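Side-chain contacts in Hcp1 (Flavobacterium johnsoniae, PDB 6BDC), which probably assembles into hexameric rings that stack into the inner tube of a type VI secretion system and may act as a chaperone for its effectors: residues L17-D22 against V69-R74; G40-E45 against K81-T86. All coordinates share one frame; numbering follows the deposited sequence.

Contact 1: L17-D22 against V69-R74; sequences LNVSYD and VKFIKR
Val19 meets Val69 and Phe71 across the interior of the Hcp β-barrel, where strands 12-24 and 64-72 are not sheet neighbours but face one another through the packed core. The contact is wholly apolar and small. Methyl CG1 of Val19 lies 4.2 Å from CG1 of Val69. The other methyl, Val19 CG2, reaches Phe71 CE1 at 4.3 Å, approaching the ring obliquely. Both branches of one valine are therefore used, one for each of two residues that sit two positions apart on the opposing strand and project from the same face of it. The CA atoms of Val19 and Val69 stand 8.5 Å apart, a spacing bridged by side chains and not by strand pairing. In Phe71, chi1 of -49° sets CG beside the backbone N and sends the ring inward, with its CE1 and CZ corner foremost.

Around this core, Thr5 of strand 4-9 packs against Val19, Val69 and Phe71 alike, and Ile44 of strand 41-47 lies against Val19. Leu17 and Asn18 both face Glu45 in a classic β bulge just before Val19. Asn18 to Asp22 pair antiparallel with a strand of a second subunit, continuing the sheet across the interface. There Tyr21, whose CE1 lies 4.8 Å from Phe71 CZ, directs its OH into a hydrogen bond with Glu95 OE1 of that second subunit.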
ATOM      1  N   LEU A  17      -7.766 -14.547 -17.799  1.00102.89           N
ATOM      2  CA  LEU A  17      -8.068 -13.198 -17.348  1.00112.17           C
ATOM      3  C   LEU A  17      -6.828 -12.312 -17.407  1.00105.52           C
ATOM      4  O   LEU A  17      -6.865 -11.230 -18.000  1.00115.91           O
ATOM      5  CB  LEU A  17      -8.655 -13.240 -15.935  1.00109.23           C
ATOM      6  CG  LEU A  17      -9.785 -14.261 -15.751  1.00113.28           C
ATOM      7  CD1 LEU A  17     -10.200 -14.377 -14.285  1.00117.19           C
ATOM      8  CD2 LEU A  17     -11.010 -13.926 -16.631  1.00117.97           C
ATOM      9  N   ASN A  18      -5.720 -12.757 -16.811  1.00 85.93           N
ATOM     10  CA  ASN A  18      -4.487 -11.980 -16.778  1.00 84.72           C
ATOM     11  C   ASN A  18      -3.311 -12.847 -17.200  1.00 88.22           C
ATOM     12  O   ASN A  18      -3.235 -14.021 -16.830  1.00 89.39           O
ATOM     13  CB  ASN A  18      -4.206 -11.416 -15.376  1.00 97.92           C
ATOM     14  CG  ASN A  18      -5.235 -10.395 -14.931  1.00106.72           C
ATOM     15  OD1 ASN A  18      -6.183 -10.092 -15.652  1.00119.74           O
ATOM     16  ND2 ASN A  18      -5.054  -9.864 -13.726  1.00103.94           N
ATOM     17  N   VAL A  19      -2.397 -12.262 -17.974  1.00 82.32           N
ATOM     18  CA  VAL A  19      -1.112 -12.880 -18.268  1.00 78.46           C
ATOM     19  C   VAL A  19      -0.019 -11.839 -18.100  1.00 83.02           C
ATOM     20  O   VAL A  19      -0.262 -10.632 -18.211  1.00 83.75           O
ATOM     21  CB  VAL A  19      -1.033 -13.483 -19.688  1.00 78.14           C
ATOM     22  CG1 VAL A  19      -0.426 -14.883 -19.641  1.00 73.22           C
ATOM     23  CG2 VAL A  19      -2.386 -13.470 -20.367  1.00 90.53           C
ATOM     24  N   SER A  20       1.195 -12.318 -17.835  1.00 81.04           N
ATOM     25  CA  SER A  20       2.383 -11.478 -17.852  1.00 99.00           C
ATOM     26  C   SER A  20       3.613 -12.371 -17.943  1.00 91.47           C
ATOM     27  O   SER A  20       3.615 -13.513 -17.476  1.00 75.44           O
ATOM     28  CB  SER A  20       2.462 -10.559 -16.620  1.00 80.99           C
ATOM     29  OG  SER A  20       3.185 -11.163 -15.563  1.00 77.01           O
ATOM     30  N   TYR A  21       4.657 -11.835 -18.567  1.00 85.37           N
ATOM     31  CA  TYR A  21       5.945 -12.505 -18.671  1.00 92.57           C
ATOM     32  C   TYR A  21       6.995 -11.421 -18.831  1.00 80.30           C
ATOM     33  O   TYR A  21       6.805 -10.483 -19.614  1.00 76.47           O
ATOM     34  CB  TYR A  21       5.989 -13.492 -19.847  1.00 76.27           C
ATOM     35  CG  TYR A  21       5.795 -12.853 -21.204  1.00 81.71           C
ATOM     36  CD1 TYR A  21       4.523 -12.595 -21.694  1.00 94.42           C
ATOM     37  CD2 TYR A  21       6.884 -12.505 -21.994  1.00 93.50           C
ATOM     38  CE1 TYR A  21       4.338 -12.009 -22.936  1.00 81.32           C
ATOM     39  CE2 TYR A  21       6.709 -11.916 -23.235  1.00 92.77           C
ATOM     40  CZ  TYR A  21       5.433 -11.672 -23.699  1.00 90.58           C
ATOM     41  OH  TYR A  21       5.249 -11.085 -24.929  1.00 98.72           O
ATOM     42  N   ASP A  22       8.083 -11.530 -18.079  1.00 76.55           N
ATOM     43  CA  ASP A  22       9.050 -10.450 -18.039  1.00 89.61           C
ATOM     44  C   ASP A  22      10.461 -11.011 -18.081  1.00 90.96           C
ATOM     45  O   ASP A  22      10.722 -12.125 -17.618  1.00 79.26           O
ATOM     46  CB  ASP A  22       8.855  -9.564 -16.794  1.00 95.22           C
ATOM     47  CG  ASP A  22       9.116 -10.302 -15.504  1.00 96.86           C
ATOM     48  OD1 ASP A  22      10.288 -10.359 -15.078  1.00 97.52           O
ATOM     49  OD2 ASP A  22       8.149 -10.813 -14.903  1.00135.36           O
ATOM     50  N   VAL A  69       0.187 -19.079 -25.426  1.00 96.36           N
ATOM     51  CA  VAL A  69      -0.753 -18.026 -25.059  1.00 95.57           C
ATOM     52  C   VAL A  69      -1.051 -17.229 -26.320  1.00 97.65           C
ATOM     53  O   VAL A  69      -0.143 -16.642 -26.919  1.00 97.12           O
ATOM     54  CB  VAL A  69      -0.189 -17.119 -23.955  1.00 91.78           C
ATOM     55  CG1 VAL A  69      -1.169 -15.995 -23.635  1.00 91.59           C
ATOM     56  CG2 VAL A  69       0.146 -17.934 -22.710  1.00 91.07           C
ATOM     57  N   LYS A  70      -2.318 -17.206 -26.723  1.00100.61           N
ATOM     58  CA  LYS A  70      -2.737 -16.585 -27.975  1.00125.01           C
ATOM     59  C   LYS A  70      -3.601 -15.370 -27.670  1.00114.82           C
ATOM     60  O   LYS A  70      -4.666 -15.500 -27.057  1.00104.40           O
ATOM     61  CB  LYS A  70      -3.508 -17.577 -28.851  1.00108.69           C
ATOM     62  N   PHE A  71      -3.149 -14.199 -28.107  1.00106.65           N
ATOM     63  CA  PHE A  71      -3.911 -12.964 -27.975  1.00104.36           C
ATOM     64  C   PHE A  71      -4.703 -12.744 -29.257  1.00112.13           C
ATOM     65  O   PHE A  71      -4.122 -12.645 -30.343  1.00118.57           O
ATOM     66  CB  PHE A  71      -2.992 -11.773 -27.705  1.00101.93           C
ATOM     67  CG  PHE A  71      -1.994 -12.008 -26.609  1.00 97.32           C
ATOM     68  CD1 PHE A  71      -2.301 -11.698 -25.295  1.00 94.83           C
ATOM     69  CD2 PHE A  71      -0.744 -12.533 -26.894  1.00 96.08           C
ATOM     70  CE1 PHE A  71      -1.382 -11.910 -24.286  1.00 91.32           C
ATOM     71  CE2 PHE A  71       0.179 -12.747 -25.890  1.00 92.43           C
ATOM     72  CZ  PHE A  71      -0.141 -12.436 -24.585  1.00 90.11           C
ATOM     73  N   ILE A  72      -6.024 -12.677 -29.131  1.00125.46           N
ATOM     74  CA  ILE A  72      -6.918 -12.467 -30.264  1.00135.27           C
ATOM     75  C   ILE A  72      -7.415 -11.031 -30.227  1.00135.86           C
ATOM     76  O   ILE A  72      -7.784 -10.521 -29.159  1.00132.33           O
ATOM     77  CB  ILE A  72      -8.095 -13.458 -30.241  1.00130.62           C
ATOM     78  N   LYS A  73      -7.413 -10.373 -31.385  1.00141.08           N
ATOM     79  CA  LYS A  73      -7.964  -9.029 -31.472  1.00141.70           C
ATOM     80  C   LYS A  73      -9.420  -9.048 -31.034  1.00147.33           C
ATOM     81  O   LYS A  73     -10.150 -10.005 -31.306  1.00151.59           O
ATOM     82  CB  LYS A  73      -7.833  -8.489 -32.895  1.00145.96           C
ATOM     83  N   ARG A  74      -9.834  -7.996 -30.326  1.00153.03           N
ATOM     84  CA  ARG A  74     -11.167  -7.950 -29.737  1.00156.54           C
ATOM     85  C   ARG A  74     -12.257  -8.255 -30.758  1.00160.60           C
ATOM     86  O   ARG A  74     -13.074  -9.163 -30.563  1.00166.40           O
ATOM     87  CB  ARG A  74     -11.401  -6.575 -29.104  1.00156.97           C
TER

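Contact 2: G40-E45 against K81-T86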
ATOM      1  N   GLY A  40      11.624 -16.462 -18.908  1.00 88.87           N
ATOM      2  CA  GLY A  40      10.959 -17.740 -19.038  1.00 91.63           C
ATOM      3  C   GLY A  40       9.844 -17.966 -18.041  1.00 95.36           C
ATOM      4  O   GLY A  40       9.112 -18.957 -18.172  1.00 87.84           O
ATOM      5  N   ARG A  41       9.694 -17.092 -17.047  1.00 73.72           N
ATOM      6  CA  ARG A  41       8.618 -17.200 -16.070  1.00 64.11           C
ATOM      7  C   ARG A  41       7.375 -16.496 -16.597  1.00 64.06           C
ATOM      8  O   ARG A  41       7.447 -15.350 -17.050  1.00 80.48           O
ATOM      9  CB  ARG A  41       9.043 -16.603 -14.730  1.00 64.82           C
ATOM     10  CG  ARG A  41       9.713 -17.596 -13.789  1.00 70.79           C
ATOM     11  CD  ARG A  41      10.538 -16.896 -12.720  1.00 78.42           C
ATOM     12  NE  ARG A  41      11.121 -17.840 -11.769  1.00 86.95           N
ATOM     13  N   ILE A  42       6.239 -17.184 -16.540  1.00 80.43           N
ATOM     14  CA  ILE A  42       4.973 -16.674 -17.056  1.00 63.69           C
ATOM     15  C   ILE A  42       3.916 -16.806 -15.966  1.00 70.52           C
ATOM     16  O   ILE A  42       3.795 -17.866 -15.339  1.00 81.18           O
ATOM     17  CB  ILE A  42       4.531 -17.425 -18.327  1.00 67.28           C
ATOM     18  CG1 ILE A  42       5.657 -17.455 -19.361  1.00 70.08           C
ATOM     19  CG2 ILE A  42       3.286 -16.788 -18.913  1.00 67.07           C
ATOM     20  CD1 ILE A  42       5.279 -18.160 -20.644  1.00 77.44           C
HETATM   21  N   MSE A  43       3.153 -15.737 -15.746  1.00 70.26           N
HETATM   22  CA  MSE A  43       2.092 -15.724 -14.737  1.00 56.88           C
HETATM   23  C   MSE A  43       0.722 -15.613 -15.401  1.00 76.61           C
HETATM   24  O   MSE A  43       0.505 -14.725 -16.224  1.00 85.85           O
HETATM   25  CB  MSE A  43       2.294 -14.569 -13.760  1.00 82.63           C
HETATM   26  CG  MSE A  43       3.588 -13.799 -13.971  1.00 86.86           C
HETATM   27 SE   MSE A  43       5.138 -14.545 -13.057  0.72114.37          SE
HETATM   28  CE  MSE A  43       5.266 -13.247 -11.595  1.00 81.93           C
ATOM     29  N   ILE A  44      -0.199 -16.513 -15.049  1.00 64.89           N
ATOM     30  CA  ILE A  44      -1.501 -16.601 -15.696  1.00 80.07           C
ATOM     31  C   ILE A  44      -2.587 -16.668 -14.630  1.00 88.51           C
ATOM     32  O   ILE A  44      -2.382 -17.211 -13.539  1.00 68.87           O
ATOM     33  CB  ILE A  44      -1.593 -17.827 -16.642  1.00 79.66           C
ATOM     34  CG1 ILE A  44      -0.409 -17.868 -17.607  1.00 74.41           C
ATOM     35  CG2 ILE A  44      -2.893 -17.819 -17.433  1.00 89.40           C
ATOM     36  CD1 ILE A  44       0.549 -19.013 -17.359  1.00101.85           C
ATOM     37  N   GLU A  45      -3.752 -16.101 -14.952  1.00 81.76           N
ATOM     38  CA  GLU A  45      -4.945 -16.216 -14.124  1.00 70.36           C
ATOM     39  C   GLU A  45      -6.090 -16.721 -14.988  1.00 88.60           C
ATOM     40  O   GLU A  45      -6.339 -16.179 -16.069  1.00105.82           O
ATOM     41  CB  GLU A  45      -5.316 -14.883 -13.470  1.00 93.60           C
ATOM     42  CG  GLU A  45      -6.519 -14.978 -12.544  1.00 89.40           C
ATOM     43  CD  GLU A  45      -6.684 -13.752 -11.665  1.00100.48           C
ATOM     44  OE1 GLU A  45      -5.830 -12.842 -11.740  1.00 96.77           O
ATOM     45  OE2 GLU A  45      -7.666 -13.701 -10.893  1.00106.98           O
ATOM     46  N   LYS A  81      -1.315 -12.206 -31.855  1.00126.79           N
ATOM     47  CA  LYS A  81      -0.005 -12.712 -31.478  1.00118.39           C
ATOM     48  C   LYS A  81      -0.124 -13.922 -30.589  1.00105.59           C
ATOM     49  O   LYS A  81      -1.105 -14.072 -29.883  1.00103.72           O
ATOM     50  CB  LYS A  81       0.798 -11.619 -30.786  1.00112.02           C
ATOM     51  N   GLU A  82       0.873 -14.791 -30.634  1.00105.14           N
ATOM     52  CA  GLU A  82       0.845 -15.989 -29.831  1.00114.02           C
ATOM     53  C   GLU A  82       2.155 -16.196 -29.137  1.00109.71           C
ATOM     54  O   GLU A  82       3.190 -16.164 -29.767  1.00102.83           O
ATOM     55  CB  GLU A  82       0.573 -17.196 -30.713  1.00124.52           C
ATOM     56  CG  GLU A  82      -0.430 -18.192 -30.164  1.00120.75           C
ATOM     57  CD  GLU A  82      -0.496 -19.459 -30.989  1.00143.00           C
ATOM     58  OE1 GLU A  82       0.565 -20.072 -31.230  1.00148.83           O
ATOM     59  OE2 GLU A  82      -1.606 -19.839 -31.397  1.00152.38           O
ATOM     60  N   LEU A  83       2.118 -16.477 -27.845  1.00107.51           N
ATOM     61  CA  LEU A  83       3.344 -16.725 -27.126  1.00101.83           C
ATOM     62  C   LEU A  83       3.444 -18.194 -26.880  1.00108.58           C
ATOM     63  O   LEU A  83       2.546 -18.794 -26.320  1.00 97.35           O
ATOM     64  CB  LEU A  83       3.335 -16.003 -25.794  1.00113.89           C
ATOM     65  CG  LEU A  83       4.693 -15.856 -25.119  1.00123.97           C
ATOM     66  CD1 LEU A  83       4.513 -15.660 -23.631  1.00101.42           C
ATOM     67  CD2 LEU A  83       5.592 -17.043 -25.394  1.00121.12           C
ATOM     68  N   LYS A  84       4.548 -18.774 -27.303  1.00 96.52           N
ATOM     69  CA  LYS A  84       4.735 -20.209 -27.161  1.00 99.14           C
ATOM     70  C   LYS A  84       5.852 -20.486 -26.165  1.00 95.20           C
ATOM     71  O   LYS A  84       6.908 -19.847 -26.206  1.00 95.68           O
ATOM     72  CB  LYS A  84       5.059 -20.858 -28.513  1.00101.88           C
ATOM     73  N   PHE A  85       5.610 -21.439 -25.269  1.00 93.35           N
ATOM     74  CA  PHE A  85       6.601 -21.887 -24.307  1.00 91.96           C
ATOM     75  C   PHE A  85       6.790 -23.390 -24.433  1.00 94.18           C
ATOM     76  O   PHE A  85       5.844 -24.127 -24.728  1.00 96.72           O
ATOM     77  CB  PHE A  85       6.200 -21.529 -22.866  1.00109.47           C
ATOM     78  CG  PHE A  85       4.889 -22.129 -22.422  1.00 86.22           C
ATOM     79  CD1 PHE A  85       4.841 -23.385 -21.837  1.00 86.23           C
ATOM     80  CD2 PHE A  85       3.707 -21.423 -22.573  1.00 87.13           C
ATOM     81  CE1 PHE A  85       3.635 -23.932 -21.423  1.00 96.49           C
ATOM     82  CE2 PHE A  85       2.501 -21.960 -22.159  1.00 85.46           C
ATOM     83  CZ  PHE A  85       2.465 -23.215 -21.581  1.00 97.21           C
ATOM     84  N   THR A  86       8.023 -23.834 -24.207  1.00 95.40           N
ATOM     85  CA  THR A  86       8.380 -25.241 -24.311  1.00 98.38           C
ATOM     86  C   THR A  86       9.041 -25.690 -23.017  1.00 97.95           C
ATOM     87  O   THR A  86       9.881 -24.973 -22.462  1.00101.50           O
ATOM     88  CB  THR A  86       9.320 -25.505 -25.500  1.00103.00           C
ATOM     89  OG1 THR A  86      10.658 -25.110 -25.167  1.00109.66           O
ATOM     90  CG2 THR A  86       8.861 -24.742 -26.734  1.00104.77           C
TER
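Ile42 is drawn out to full length toward Leu83 and Phe85: CG1 stands opposite the carbonyl carbon (chi1 -52°) and chi2 of -179° carries CD1 straight on, away from its own strand. Facing it, Phe85 CG lies between its backbone N and carbonyl carbon (chi1 60°). The terminal methyl of Ile42 does all the close touching from its side. It meets Leu83 CD1 tip to tip at 4.0 Å. Toward Phe85 the two side chains cross obliquely, and the methyl comes against the root of the aromatic group, with Ile42 CD1 4.1 Å from Phe85 CB and equally 4.1 Å from Phe85 CD2. From CD1, the directions to Leu83 CD1 and Phe85 CD2 diverge by roughly a right angle, which places the methyl in the notch between two residues on the same face of strand 81-86.

The CA atoms of Ile42 and Leu83 are 10.2 Å apart and those of Ile42 and Phe85 9.1 Å, so the backbones are too distant to pair and the contact is made by apolar side chains alone. Each strand is held by other neighbours. Ile42 is hydrogen-bonded through its backbone to Ile111 of strand 105-113, and strand 81-86 lies between strands 64-72 and 115-118. Ile116 and Met118 of strand 115-118 pack on Ile42 and Leu83 respectively. Such meshing of aliphatic and aromatic side chains between strands on different walls is the usual core of an antiparallel β-barrel, here the barrel of the Hcp (TssD) family.

Contacts 1 and 2 have centres about 8 Å apart and belong to one continuous apolar core. Their segments alternate along the chain. Each wall contributes one strand to each contact: 12-24 neighbours 41-47, and 64-72 neighbours 81-86, antiparallel in both cases. On the second wall, a probable backbone hydrogen bond joins Phe71 N to Lys81 O at 2.7 Å. On the first, Val19 CG1 rests 3.5 Å from Met43 O. Tyr21 touches both sides of contact 2: Tyr21 CD1 lies 3.6 Å from Leu83 CD1 across the core, and Tyr21 CB lies 4.0 Å from Ile42 CG1 on the neighbouring strand. Contact 1 lies at the interface with the second subunit, where Phe71 also packs on Leu105 of that chain.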